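Local coordinates for protein transcription factor cep-1 (Caenorhabditis elegans, PDB 1T4W) that activates transcription from the same DNA consensus sequence as p53, promoting germline apoptosis after DNA damage, and binds one zinc ion per subunit in its DNA-binding domain, at residues E92-F97 with Y102-E107; F120-Y125 with V129-D134; V8-V13 with M19-S24. One frame throughout, in Å; residues are numbered along the deposited sequence.

Interaction 1 of 3, residues E92-F97 with Y102-E107; sequences EQHFPF and YIRNSE
With CG of Y102 beside its own backbone N (chi1 -55°) and CG of H94 likewise beside its N (chi1 -68°), the histidine's CB comes over a face of the phenol ring. The CH-pi geometry is clear: H94 CB lies 3.9 Å from the centroid of the Y102 ring, offset toward the rim. Beyond CB, the imidazole turns an edge to that face, centroids 5.6 Å apart and planes at 53°. The hydroxyl then reaches past the ring contact and donates to the carbonyl of P96, with Y102 OH to P96 O at 2.6 Å. That oxygen sits at the ring's edge, near its plane. A phenylalanine in place of Y102 would probably leave the P96 carbonyl without this donor and the loop less firmly held. From the other direction comes E92, whose CG is 3.1 Å from Y102 OH; its carboxylate OE2 forms a salt bridge with K84, which also bonds F97 O. R104 NH1 approaches H94 CE1 at 3.5 Å. The loop 92-97 follows helix 86-90, which carries the zinc ligand H88, and rests on strand 101-104, an outermost strand of the four-stranded sheet, paired with strand 130-137.

Interaction 2 of 3, residues F120-Y125 with V129-D134; sequences FTLIMY and VQANFD
L122 reaches toward A131 and F133 with one methyl branch. L122 CB is still 5.6 Å from A131 CB. CG stands beside the backbone N (chi1 -57°), and CD1 continues anti to CA (chi2 -170°), so that this methyl is carried furthest across the gap. There L122 CD1 touches A131 CB at 3.8 Å. L122 CD1 is also 4.0 Å from F133 CD2, on the ring that rises from its own strand beside the alanine. The second methyl diverges: L122 CD2 remains 5.1 Å from F133 CD2, and the leucine side chain also packs on S106, L58 and F110. Strand 119-123 belongs to the seven-stranded sheet and strand 130-137 to the four-stranded one, so these methyls meet between the two layers of the beta sandwich characteristic of p53-family DNA-binding domains. Consistent with facing sheets, no direct hydrogen bond joins the segments. Two residues on from the leucine, M124 SD approaches the same methyl, A131 CB, at 4.4 Å, a looser apolar contact. Toward the chain turn the contact becomes polar: one water donates to Q130 O at 2.8 Å and lies 3.1 Å from Y125 OH, bridging the segments, while H108 NE2 also bonds Q130 O. On the far side of strand 130-137, Q130 NE2 donates to a lone pair of N132 OD1 at 3.0 Å, nearly straight at 177° and within both amide planes.

Interaction 3 of 3, residues V8-V13 with M19-S24; sequences VLKQKV and MAFAIS
A single water joins K10 and F21 by accepting from both: it lies 2.9 Å from K10 NZ and 2.9 Å from F21 N. The lysine chain is bent at several torsions, which folds its amine back until K10 NZ is also 4.0 Å from F21 CB. The backbone N-H of F21 is available to the water because strand 19-23 pairs with strand 29-33 through its neighbours, A20 with W32 and A22 with Y30, and the intervening residue turns its N-H the other way, off the edge of the sheet. Apart from this polar bridge the contact is apolar. F21 sets its CG anti to the backbone N (chi1 178°), bringing the start of the ring against V8: V8 CG2 is 3.6 Å from F21 CB, and V8 CG1 meets F21 CD2 at 3.6 Å, the two side chains crossing at a slant. Topologically, V8 closes strand 3-8, outermost in the four-stranded sheet, while strand 19-23 is outermost in the seven-stranded sheet; the short helix 10-13, with L9 at its N-cap position, thus lies in the connection between edge strands of the two layers of the p53-like beta sandwich. Its single turn is marked by V13 N bonding L9 O at 3.2 Å. V13 splits its methyls between two targets. CG1, anti to the backbone N (chi1 174°), rests against the strand's main chain, with V13 CG1 to A20 CA at 3.8 Å. CG2 instead meets the thioether, V13 CG2 to M19 SD at 4.1 Å, where the side chains cross at about a right angle; M19 also packs on V39. The methyl of A20 points away from helix 10-13, onto R182 and W185 of helix 181-194.

Interactions 2 and 3 are buried, whereas interaction 1 is only partly so, set at the outer edge of the four-stranded sheet. Interactions 1 and 2 share that sheet and touch: R104 O and D134 N, and E107 OE2 and N132 N, each lie 2.8 Å apart, probable hydrogen bonds, the first between paired strands, the second from a strand amide to a loop side chain. Interactions 2 and 3 each join the four-stranded to the seven-stranded sheet, through different strands, and interaction 3 touches neither other contact. Chemistry follows position: the edge loop uses ring contacts and a hydroxyl-to-carbonyl bond, interaction 2 methyls, a ring and a thioether, and interaction 3 apolar packing with a water bridge to an edge-strand amide.

Interaction 1 of 3, residues E92-F97 with Y102-E107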
loop_
_atom_site.group_PDB
_atom_site.type_symbol
_atom_site.label_atom_id
_atom_site.label_comp_id
_atom_site.label_asym_id
_atom_site.label_seq_id
_atom_site.Cartn_x
_atom_site.Cartn_y
_atom_site.Cartn_z
ATOM N N GLU A 92 -8.432 -7.734 -17.380
ATOM C CA GLU A 92 -7.647 -8.411 -16.340
ATOM C C GLU A 92 -7.598 -9.934 -16.419
ATOM O O GLU A 92 -8.637 -10.588 -16.551
ATOM C CB GLU A 92 -8.167 -8.033 -14.950
ATOM C CG GLU A 92 -7.289 -8.547 -13.810
ATOM C CD GLU A 92 -5.877 -7.990 -13.891
ATOM O OE1 GLU A 92 -4.943 -8.772 -14.155
ATOM O OE2 GLU A 92 -5.698 -6.765 -13.707
ATOM N N GLN A 93 -6.391 -10.489 -16.304
ATOM C CA GLN A 93 -6.199 -11.938 -16.341
ATOM C C GLN A 93 -5.700 -12.517 -15.015
ATOM O O GLN A 93 -5.226 -13.650 -14.961
ATOM C CB GLN A 93 -5.243 -12.319 -17.468
ATOM C CG GLN A 93 -4.049 -11.405 -17.605
ATOM C CD GLN A 93 -3.281 -11.678 -18.883
ATOM O OE1 GLN A 93 -2.309 -10.985 -19.203
ATOM N NE2 GLN A 93 -3.716 -12.694 -19.624
ATOM N N HIS A 94 -5.808 -11.726 -13.951
ATOM C CA HIS A 94 -5.407 -12.151 -12.612
ATOM C C HIS A 94 -6.659 -12.104 -11.754
ATOM O O HIS A 94 -7.365 -11.097 -11.734
ATOM C CB HIS A 94 -4.361 -11.207 -12.016
ATOM C CG HIS A 94 -3.038 -11.255 -12.708
ATOM N ND1 HIS A 94 -2.275 -12.401 -12.775
ATOM C CD2 HIS A 94 -2.342 -10.300 -13.370
ATOM C CE1 HIS A 94 -1.165 -12.149 -13.445
ATOM N NE2 HIS A 94 -1.181 -10.882 -13.819
ATOM N N PHE A 95 -6.943 -13.190 -11.054
ATOM C CA PHE A 95 -8.125 -13.232 -10.205
ATOM C C PHE A 95 -7.798 -12.662 -8.822
ATOM O O PHE A 95 -6.722 -12.920 -8.293
ATOM C CB PHE A 95 -8.617 -14.672 -10.058
ATOM C CG PHE A 95 -9.868 -14.784 -9.256
ATOM C CD1 PHE A 95 -11.097 -14.484 -9.827
ATOM C CD2 PHE A 95 -9.813 -15.112 -7.909
ATOM C CE1 PHE A 95 -12.263 -14.505 -9.062
ATOM C CE2 PHE A 95 -10.972 -15.137 -7.129
ATOM C CZ PHE A 95 -12.200 -14.831 -7.707
ATOM N N PRO A 96 -8.695 -11.842 -8.241
ATOM C CA PRO A 96 -9.997 -11.379 -8.754
ATOM C C PRO A 96 -9.764 -10.290 -9.806
ATOM O O PRO A 96 -8.929 -9.412 -9.621
ATOM C CB PRO A 96 -10.688 -10.854 -7.501
ATOM C CG PRO A 96 -9.543 -10.325 -6.704
ATOM C CD PRO A 96 -8.493 -11.393 -6.854
ATOM N N PHE A 97 -10.503 -10.353 -10.905
ATOM C CA PHE A 97 -10.315 -9.415 -12.004
ATOM C C PHE A 97 -10.579 -7.950 -11.714
ATOM O O PHE A 97 -9.999 -7.072 -12.362
ATOM C CB PHE A 97 -11.150 -9.862 -13.200
ATOM C CG PHE A 97 -10.913 -11.293 -13.590
ATOM C CD1 PHE A 97 -9.650 -11.714 -14.006
ATOM C CD2 PHE A 97 -11.941 -12.230 -13.510
ATOM C CE1 PHE A 97 -9.412 -13.040 -14.333
ATOM C CE2 PHE A 97 -11.714 -13.562 -13.838
ATOM C CZ PHE A 97 -10.447 -13.968 -14.249
ATOM N N TYR A 102 -2.586 -6.396 -6.835
ATOM C CA TYR A 102 -2.340 -7.803 -6.527
ATOM C C TYR A 102 -1.026 -7.966 -5.756
ATOM O O TYR A 102 -0.172 -7.070 -5.740
ATOM C CB TYR A 102 -2.290 -8.637 -7.814
ATOM C CG TYR A 102 -3.530 -8.491 -8.671
ATOM C CD1 TYR A 102 -3.647 -7.453 -9.606
ATOM C CD2 TYR A 102 -4.621 -9.352 -8.499
ATOM C CE1 TYR A 102 -4.824 -7.276 -10.343
ATOM C CE2 TYR A 102 -5.790 -9.181 -9.220
ATOM C CZ TYR A 102 -5.889 -8.138 -10.137
ATOM O OH TYR A 102 -7.077 -7.952 -10.794
ATOM N N ILE A 103 -0.880 -9.123 -5.124
ATOM C CA ILE A 103 0.291 -9.447 -4.328
ATOM C C ILE A 103 1.019 -10.617 -4.992
ATOM O O ILE A 103 0.418 -11.658 -5.272
ATOM C CB ILE A 103 -0.156 -9.838 -2.886
ATOM C CG1 ILE A 103 -0.979 -8.691 -2.282
ATOM C CG2 ILE A 103 1.056 -10.182 -2.011
ATOM C CD1 ILE A 103 -0.236 -7.366 -2.171
ATOM N N ARG A 104 2.312 -10.446 -5.248
ATOM C CA ARG A 104 3.108 -11.487 -5.890
ATOM C C ARG A 104 4.405 -11.714 -5.114
ATOM O O ARG A 104 4.860 -10.845 -4.348
ATOM C CB ARG A 104 3.440 -11.088 -7.336
ATOM C CG ARG A 104 2.219 -10.796 -8.222
ATOM C CD ARG A 104 1.409 -12.057 -8.520
ATOM N NE ARG A 104 2.162 -13.024 -9.322
ATOM C CZ ARG A 104 2.276 -12.982 -10.648
ATOM N NH1 ARG A 104 1.684 -12.020 -11.342
ATOM N NH2 ARG A 104 2.983 -13.906 -11.283
ATOM N N ASN A 105 5.003 -12.876 -5.341
ATOM C CA ASN A 105 6.245 -13.256 -4.680
ATOM C C ASN A 105 6.135 -13.014 -3.188
ATOM O O ASN A 105 7.052 -12.490 -2.564
ATOM C CB ASN A 105 7.421 -12.460 -5.260
ATOM C CG ASN A 105 7.595 -12.712 -6.741
ATOM O OD1 ASN A 105 7.712 -13.861 -7.169
ATOM N ND2 ASN A 105 7.598 -11.647 -7.535
ATOM N N SER A 106 5.005 -13.414 -2.618
ATOM C CA SER A 106 4.788 -13.234 -1.195
ATOM C C SER A 106 5.430 -14.377 -0.460
ATOM O O SER A 106 5.173 -15.560 -0.778
ATOM C CB SER A 106 3.284 -13.231 -0.873
ATOM O OG SER A 106 3.083 -13.098 0.525
ATOM N N GLU A 107 6.256 -14.035 0.523
ATOM C CA GLU A 107 6.919 -15.051 1.321
ATOM C C GLU A 107 5.847 -15.718 2.196
ATOM O O GLU A 107 5.959 -16.885 2.536
ATOM C CB GLU A 107 8.011 -14.429 2.204
ATOM C CG GLU A 107 7.457 -13.487 3.264
ATOM C CD GLU A 107 8.462 -13.159 4.360
ATOM O OE1 GLU A 107 9.130 -14.090 4.866
ATOM O OE2 GLU A 107 8.576 -11.975 4.729
#

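Interaction 2 of 3, residues F120-Y125 with V129-D134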
loop_
_atom_site.group_PDB
_atom_site.type_symbol
_atom_site.label_atom_id
_atom_site.label_comp_id
_atom_site.label_asym_id
_atom_site.label_seq_id
_atom_site.Cartn_x
_atom_site.Cartn_y
_atom_site.Cartn_z
ATOM N N PHE A 120 -6.003 -8.111 0.986
ATOM C CA PHE A 120 -5.223 -9.333 0.892
ATOM C C PHE A 120 -4.785 -9.571 2.329
ATOM O O PHE A 120 -4.271 -8.660 2.991
ATOM C CB PHE A 120 -3.996 -9.175 -0.011
ATOM C CG PHE A 120 -4.310 -9.286 -1.488
ATOM C CD1 PHE A 120 -4.769 -8.183 -2.208
ATOM C CD2 PHE A 120 -4.197 -10.505 -2.138
ATOM C CE1 PHE A 120 -5.121 -8.304 -3.565
ATOM C CE2 PHE A 120 -4.546 -10.640 -3.493
ATOM C CZ PHE A 120 -5.012 -9.531 -4.202
ATOM N N THR A 121 -5.038 -10.772 2.829
ATOM C CA THR A 121 -4.648 -11.128 4.185
ATOM C C THR A 121 -3.528 -12.139 4.189
ATOM O O THR A 121 -3.670 -13.270 3.688
ATOM C CB THR A 121 -5.826 -11.708 4.990
ATOM O OG1 THR A 121 -6.865 -10.727 5.083
ATOM C CG2 THR A 121 -5.376 -12.080 6.412
ATOM N N LEU A 122 -2.408 -11.743 4.769
ATOM C CA LEU A 122 -1.267 -12.632 4.857
ATOM C C LEU A 122 -1.414 -13.456 6.122
ATOM O O LEU A 122 -1.637 -12.898 7.197
ATOM C CB LEU A 122 0.038 -11.839 4.958
ATOM C CG LEU A 122 0.361 -10.840 3.858
ATOM C CD1 LEU A 122 1.807 -10.352 4.044
ATOM C CD2 LEU A 122 0.188 -11.481 2.513
ATOM N N ILE A 123 -1.294 -14.774 5.997
ATOM C CA ILE A 123 -1.385 -15.643 7.168
ATOM C C ILE A 123 0.028 -15.900 7.618
ATOM O O ILE A 123 0.842 -16.443 6.870
ATOM C CB ILE A 123 -2.065 -16.997 6.856
ATOM C CG1 ILE A 123 -3.560 -16.792 6.606
ATOM C CG2 ILE A 123 -1.888 -17.940 8.024
ATOM C CD1 ILE A 123 -3.898 -16.117 5.283
ATOM N N MET A 124 0.331 -15.496 8.841
ATOM C CA MET A 124 1.670 -15.685 9.346
ATOM C C MET A 124 1.773 -16.666 10.491
ATOM O O MET A 124 0.888 -17.492 10.687
ATOM C CB MET A 124 2.231 -14.335 9.712
ATOM C CG MET A 124 2.162 -13.456 8.457
ATOM S SD MET A 124 2.938 -11.894 8.640
ATOM C CE MET A 124 1.921 -11.218 9.958
ATOM N N TYR A 125 2.853 -16.585 11.249
ATOM C CA TYR A 125 3.045 -17.523 12.340
ATOM C C TYR A 125 3.604 -16.781 13.532
ATOM O O TYR A 125 4.206 -15.709 13.379
ATOM C CB TYR A 125 4.019 -18.609 11.887
ATOM C CG TYR A 125 5.260 -18.008 11.277
ATOM C CD1 TYR A 125 6.316 -17.568 12.079
ATOM C CD2 TYR A 125 5.354 -17.813 9.899
ATOM C CE1 TYR A 125 7.437 -16.947 11.522
ATOM C CE2 TYR A 125 6.469 -17.192 9.331
ATOM C CZ TYR A 125 7.503 -16.763 10.145
ATOM O OH TYR A 125 8.594 -16.148 9.582
ATOM N N VAL A 129 8.091 -11.256 12.305
ATOM C CA VAL A 129 8.250 -9.823 12.570
ATOM C C VAL A 129 8.457 -9.033 11.273
ATOM O O VAL A 129 8.782 -7.847 11.295
ATOM C CB VAL A 129 9.443 -9.551 13.514
ATOM C CG1 VAL A 129 9.182 -10.174 14.901
ATOM C CG2 VAL A 129 10.727 -10.144 12.903
ATOM N N GLN A 130 8.277 -9.696 10.138
ATOM C CA GLN A 130 8.444 -9.007 8.863
ATOM C C GLN A 130 7.634 -9.696 7.797
ATOM O O GLN A 130 7.330 -10.881 7.891
ATOM C CB GLN A 130 9.926 -8.989 8.436
ATOM C CG GLN A 130 10.228 -8.114 7.199
ATOM C CD GLN A 130 11.724 -7.853 7.013
ATOM O OE1 GLN A 130 12.437 -7.667 7.986
ATOM N NE2 GLN A 130 12.192 -7.819 5.765
ATOM N N ALA A 131 7.235 -8.943 6.785
ATOM C CA ALA A 131 6.518 -9.561 5.696
ATOM C C ALA A 131 7.052 -8.913 4.440
ATOM O O ALA A 131 7.073 -7.685 4.330
ATOM C CB ALA A 131 5.017 -9.321 5.814
ATOM N N ASN A 132 7.479 -9.749 3.505
ATOM C CA ASN A 132 7.992 -9.300 2.221
ATOM C C ASN A 132 7.086 -9.775 1.101
ATOM O O ASN A 132 6.541 -10.887 1.144
ATOM C CB ASN A 132 9.398 -9.853 1.989
ATOM C CG ASN A 132 10.377 -9.377 3.033
ATOM O OD1 ASN A 132 10.365 -8.213 3.417
ATOM N ND2 ASN A 132 11.242 -10.273 3.491
ATOM N N PHE A 133 6.908 -8.922 0.103
ATOM C CA PHE A 133 6.098 -9.272 -1.061
ATOM C C PHE A 133 6.146 -8.134 -2.064
ATOM O O PHE A 133 6.534 -7.006 -1.733
ATOM C CB PHE A 133 4.629 -9.531 -0.657
ATOM C CG PHE A 133 3.978 -8.371 0.067
ATOM C CD1 PHE A 133 3.352 -7.339 -0.642
ATOM C CD2 PHE A 133 4.035 -8.285 1.453
ATOM C CE1 PHE A 133 2.792 -6.227 0.023
ATOM C CE2 PHE A 133 3.480 -7.175 2.136
ATOM C CZ PHE A 133 2.856 -6.141 1.410
ATOM N N ASP A 134 5.774 -8.439 -3.296
ATOM C CA ASP A 134 5.693 -7.395 -4.290
ATOM C C ASP A 134 4.241 -7.041 -4.432
ATOM O O ASP A 134 3.374 -7.902 -4.292
ATOM C CB ASP A 134 6.162 -7.856 -5.653
ATOM C CG ASP A 134 7.634 -8.111 -5.691
ATOM O OD1 ASP A 134 8.376 -7.308 -5.090
ATOM O OD2 ASP A 134 8.031 -9.104 -6.325
HETATM O O HOH W 1 8.625 -13.351 8.265
#

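Interaction 3 of 3, residues V8-V13 with M19-S24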
loop_
_atom_site.group_PDB
_atom_site.type_symbol
_atom_site.label_atom_id
_atom_site.label_comp_id
_atom_site.label_asym_id
_atom_site.label_seq_id
_atom_site.Cartn_x
_atom_site.Cartn_y
_atom_site.Cartn_z
ATOM N N VAL A 8 9.421 0.456 0.839
ATOM C CA VAL A 8 9.713 -0.322 -0.361
ATOM C C VAL A 8 11.134 -0.853 -0.102
ATOM O O VAL A 8 11.832 -0.339 0.760
ATOM C CB VAL A 8 9.721 0.542 -1.646
ATOM C CG1 VAL A 8 8.338 1.186 -1.861
ATOM C CG2 VAL A 8 10.826 1.592 -1.550
ATOM N N LEU A 9 11.545 -1.895 -0.809
ATOM C CA LEU A 9 12.897 -2.421 -0.645
ATOM C C LEU A 9 13.810 -1.445 -1.390
ATOM O O LEU A 9 13.985 -1.554 -2.595
ATOM C CB LEU A 9 12.993 -3.812 -1.261
ATOM C CG LEU A 9 14.311 -4.572 -1.123
ATOM C CD1 LEU A 9 14.726 -4.637 0.352
ATOM C CD2 LEU A 9 14.138 -5.976 -1.694
ATOM N N LYS A 10 14.380 -0.496 -0.654
ATOM C CA LYS A 10 15.223 0.548 -1.210
ATOM C C LYS A 10 16.307 0.142 -2.184
ATOM O O LYS A 10 16.497 0.796 -3.208
ATOM C CB LYS A 10 15.824 1.375 -0.072
ATOM C CG LYS A 10 14.780 2.211 0.663
ATOM C CD LYS A 10 13.893 2.971 -0.334
ATOM C CE LYS A 10 14.725 3.863 -1.277
ATOM N NZ LYS A 10 14.199 3.926 -2.680
ATOM N N GLN A 11 17.017 -0.933 -1.878
ATOM C CA GLN A 11 18.077 -1.392 -2.756
ATOM C C GLN A 11 17.600 -1.366 -4.199
ATOM O O GLN A 11 18.176 -0.689 -5.044
ATOM C CB GLN A 11 18.506 -2.823 -2.398
ATOM C CG GLN A 11 19.105 -3.005 -1.006
ATOM C CD GLN A 11 18.060 -3.070 0.099
ATOM O OE1 GLN A 11 17.424 -2.067 0.442
ATOM N NE2 GLN A 11 17.879 -4.262 0.665
ATOM N N LYS A 12 16.529 -2.093 -4.477
ATOM C CA LYS A 12 16.010 -2.165 -5.834
ATOM C C LYS A 12 15.342 -0.892 -6.336
ATOM O O LYS A 12 15.538 -0.490 -7.478
ATOM C CB LYS A 12 15.039 -3.332 -5.948
ATOM C CG LYS A 12 15.608 -4.637 -5.430
ATOM C CD LYS A 12 14.960 -5.819 -6.129
ATOM C CE LYS A 12 13.450 -5.812 -5.970
ATOM N NZ LYS A 12 12.816 -6.826 -6.857
ATOM N N VAL A 13 14.559 -0.246 -5.488
ATOM C CA VAL A 13 13.868 0.965 -5.907
ATOM C C VAL A 13 14.801 2.141 -6.220
ATOM O O VAL A 13 14.555 2.901 -7.154
ATOM C CB VAL A 13 12.824 1.375 -4.842
ATOM C CG1 VAL A 13 12.197 2.735 -5.185
ATOM C CG2 VAL A 13 11.743 0.296 -4.767
ATOM N N MET A 19 9.832 3.045 -10.783
ATOM C CA MET A 19 9.285 3.423 -9.478
ATOM C C MET A 19 10.299 4.217 -8.692
ATOM O O MET A 19 11.494 4.140 -8.957
ATOM C CB MET A 19 8.897 2.173 -8.691
ATOM C CG MET A 19 10.032 1.150 -8.615
ATOM S SD MET A 19 9.466 -0.475 -8.060
ATOM C CE MET A 19 8.545 -1.016 -9.538
ATOM N N ALA A 20 9.812 4.944 -7.694
ATOM C CA ALA A 20 10.650 5.789 -6.861
ATOM C C ALA A 20 9.917 6.027 -5.545
ATOM O O ALA A 20 8.684 6.084 -5.505
ATOM C CB ALA A 20 10.895 7.112 -7.561
ATOM N N PHE A 21 10.688 6.187 -4.481
ATOM C CA PHE A 21 10.146 6.381 -3.143
ATOM C C PHE A 21 10.815 7.569 -2.493
ATOM O O PHE A 21 11.983 7.843 -2.750
ATOM C CB PHE A 21 10.396 5.110 -2.317
ATOM C CG PHE A 21 9.934 5.201 -0.890
ATOM C CD1 PHE A 21 10.621 5.993 0.033
ATOM C CD2 PHE A 21 8.795 4.520 -0.471
ATOM C CE1 PHE A 21 10.174 6.105 1.348
ATOM C CE2 PHE A 21 8.342 4.625 0.842
ATOM C CZ PHE A 21 9.031 5.420 1.751
ATOM N N ALA A 22 10.076 8.292 -1.662
ATOM C CA ALA A 22 10.664 9.425 -0.967
ATOM C C ALA A 22 9.877 9.694 0.306
ATOM O O ALA A 22 8.779 9.156 0.511
ATOM C CB ALA A 22 10.674 10.682 -1.859
ATOM N N ILE A 23 10.455 10.533 1.153
ATOM C CA ILE A 23 9.850 10.916 2.411
ATOM C C ILE A 23 9.668 12.400 2.293
ATOM O O ILE A 23 10.481 13.058 1.649
ATOM C CB ILE A 23 10.791 10.670 3.595
ATOM C CG1 ILE A 23 11.221 9.204 3.643
ATOM C CG2 ILE A 23 10.093 11.064 4.878
ATOM C CD1 ILE A 23 10.120 8.234 3.977
ATOM N N SER A 24 8.611 12.931 2.901
ATOM C CA SER A 24 8.381 14.361 2.851
ATOM C C SER A 24 9.153 14.988 4.004
ATOM O O SER A 24 9.748 14.277 4.818
ATOM C CB SER A 24 6.895 14.678 3.003
ATOM O OG SER A 24 6.439 14.400 4.317
HETATM O O HOH W 2 13.479 5.716 -4.887
#